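Local coordinates for isocitrate dehydrogenase [NAD] subunit 1 (Saccharomyces cerevisiae, PDB 3BLX), which catalyses the NAD+-dependent oxidative decarboxylation of isocitrate to 2-oxoglutarate in the mitochondrial citric acid cycle, as part of an allosteric octamer, and also binds RNA, at residues 73-78 and 300-305. Sequence-based numbering, arbitrary orientation.
Sequences NKIGLK and NHLGLN
I75, the first residue of strand 75-80, makes both side-chain contacts with the last turn of helix 289-302. The apolar contact is with L302: CG1 of I75 meets CD2 of L302 at 4.0 Å, the two side chains running past each other in opposite directions. The second contact is with an aromatic ring: CD1 of I75 approaches the imidazole of H301 obliquely and lies 3.8 Å from its ND1, with CE1 of the same ring almost as near. CG of H301 stands anti to the backbone N (chi1 -161°), a torsion that carries the ring off the helix end to the strand. The CA atoms of I75 and L302 remain 8.5 Å apart, so side chains alone bridge the gap. Backbone hydrogen bonding stays on each side: I75 pairs with T21 of strand 17-25, while N of G303 to O of N300 (3.1 Å) is one of the two bonds of a Schellman motif; G303, with positive phi (85°), is the first residue to leave helical backbone angles. M298 also touches I75, F18 packs on L302, and A267 of the neighbouring strand contacts both I75 and H301. The contact thus seats the C-terminal end of a helix against the start of a sheet strand. With no polar bond between the segments, it relies on shape and the burial of I75 rather than on directional bonding.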
loop_
_atom_site.group_PDB
_atom_site.type_symbol
_atom_site.label_atom_id
_atom_site.label_comp_id
_atom_site.label_asym_id
_atom_site.label_seq_id
_atom_site.Cartn_x
_atom_site.Cartn_y
_atom_site.Cartn_z
ATOM N N ASN E 73 -15.674 -7.624 12.959
ATOM C CA ASN E 73 -16.584 -8.740 12.730
ATOM C C ASN E 73 -16.972 -8.927 11.267
ATOM O O ASN E 73 -17.266 -10.033 10.851
ATOM C CB ASN E 73 -17.832 -8.613 13.608
ATOM C CG ASN E 73 -17.507 -8.437 15.064
ATOM O OD1 ASN E 73 -16.458 -8.864 15.554
ATOM N ND2 ASN E 73 -18.425 -7.822 15.780
ATOM N N LYS E 74 -16.989 -7.833 10.505
ATOM C CA LYS E 74 -17.335 -7.836 9.071
ATOM C C LYS E 74 -18.821 -7.931 8.741
ATOM O O LYS E 74 -19.221 -7.600 7.646
ATOM C CB LYS E 74 -16.583 -8.942 8.297
ATOM C CG LYS E 74 -15.093 -9.063 8.603
ATOM C CD LYS E 74 -14.372 -7.790 8.331
ATOM C CE LYS E 74 -12.882 -8.016 8.203
ATOM N NZ LYS E 74 -12.326 -8.540 9.482
ATOM N N ILE E 75 -19.622 -8.426 9.670
ATOM C CA ILE E 75 -21.054 -8.609 9.468
ATOM C C ILE E 75 -21.834 -7.886 10.560
ATOM O O ILE E 75 -21.470 -7.920 11.741
ATOM C CB ILE E 75 -21.425 -10.108 9.481
ATOM C CG1 ILE E 75 -20.621 -10.822 8.419
ATOM C CG2 ILE E 75 -22.872 -10.288 9.104
ATOM C CD1 ILE E 75 -20.883 -10.275 7.005
ATOM N N GLY E 76 -22.925 -7.244 10.179
ATOM C CA GLY E 76 -23.715 -6.517 11.159
ATOM C C GLY E 76 -25.211 -6.564 10.950
ATOM O O GLY E 76 -25.697 -6.728 9.836
ATOM N N LEU E 77 -25.943 -6.424 12.046
ATOM C CA LEU E 77 -27.397 -6.331 12.002
ATOM C C LEU E 77 -27.732 -5.014 12.659
ATOM O O LEU E 77 -27.300 -4.733 13.772
ATOM C CB LEU E 77 -28.061 -7.490 12.757
ATOM C CG LEU E 77 -29.371 -8.049 12.190
ATOM C CD1 LEU E 77 -30.296 -8.436 13.298
ATOM C CD2 LEU E 77 -30.060 -7.057 11.350
ATOM N N LYS E 78 -28.507 -4.210 11.966
ATOM C CA LYS E 78 -28.727 -2.856 12.389
ATOM C C LYS E 78 -30.218 -2.530 12.446
ATOM O O LYS E 78 -30.946 -2.825 11.514
ATOM C CB LYS E 78 -27.968 -1.924 11.441
ATOM C CG LYS E 78 -28.418 -0.500 11.409
ATOM C CD LYS E 78 -27.341 0.359 10.789
ATOM C CE LYS E 78 -27.928 1.522 9.963
ATOM N NZ LYS E 78 -29.067 2.215 10.642
ATOM N N ASN E 300 -28.348 -16.425 5.480
ATOM C CA ASN E 300 -27.936 -16.872 4.154
ATOM C C ASN E 300 -26.479 -16.523 3.869
ATOM O O ASN E 300 -25.689 -17.360 3.454
ATOM C CB ASN E 300 -28.807 -16.233 3.070
ATOM C CG ASN E 300 -30.190 -16.880 2.956
ATOM O OD1 ASN E 300 -30.432 -17.978 3.468
ATOM N ND2 ASN E 300 -31.098 -16.201 2.269
ATOM N N HIS E 301 -26.134 -15.270 4.105
ATOM C CA HIS E 301 -24.804 -14.777 3.856
ATOM C C HIS E 301 -23.736 -15.460 4.719
ATOM O O HIS E 301 -22.607 -15.682 4.283
ATOM C CB HIS E 301 -24.779 -13.284 4.131
ATOM C CG HIS E 301 -23.628 -12.578 3.500
ATOM N ND1 HIS E 301 -22.522 -12.177 4.217
ATOM C CD2 HIS E 301 -23.414 -12.185 2.216
ATOM C CE1 HIS E 301 -21.665 -11.578 3.407
ATOM N NE2 HIS E 301 -22.189 -11.555 2.191
ATOM N N LEU E 302 -24.081 -15.766 5.963
ATOM C CA LEU E 302 -23.140 -16.416 6.861
ATOM C C LEU E 302 -22.966 -17.895 6.541
ATOM O O LEU E 302 -22.139 -18.563 7.150
ATOM C CB LEU E 302 -23.620 -16.264 8.283
ATOM C CG LEU E 302 -23.414 -14.869 8.821
ATOM C CD1 LEU E 302 -24.056 -14.754 10.187
ATOM C CD2 LEU E 302 -21.932 -14.602 8.910
ATOM N N GLY E 303 -23.765 -18.403 5.600
ATOM C CA GLY E 303 -23.755 -19.807 5.229
ATOM C C GLY E 303 -24.621 -20.721 6.078
ATOM O O GLY E 303 -24.667 -21.935 5.842
ATOM N N LEU E 304 -25.284 -20.150 7.085
ATOM C CA LEU E 304 -26.253 -20.894 7.861
ATOM C C LEU E 304 -27.386 -21.210 6.899
ATOM O O LEU E 304 -27.216 -22.021 5.995
ATOM C CB LEU E 304 -26.684 -20.086 9.062
ATOM C CG LEU E 304 -25.475 -19.871 9.997
ATOM C CD1 LEU E 304 -25.833 -19.044 11.225
ATOM C CD2 LEU E 304 -24.816 -21.199 10.429
ATOM N N ASN E 305 -28.533 -20.586 7.058
ATOM C CA ASN E 305 -29.572 -20.670 6.018
ATOM C C ASN E 305 -30.464 -21.935 5.936
ATOM O O ASN E 305 -31.500 -21.938 5.277
ATOM C CB ASN E 305 -29.040 -20.203 4.637
ATOM C CG ASN E 305 -28.398 -21.304 3.831
ATOM O OD1 ASN E 305 -28.829 -22.452 3.886
ATOM N ND2 ASN E 305 -27.369 -20.958 3.053
#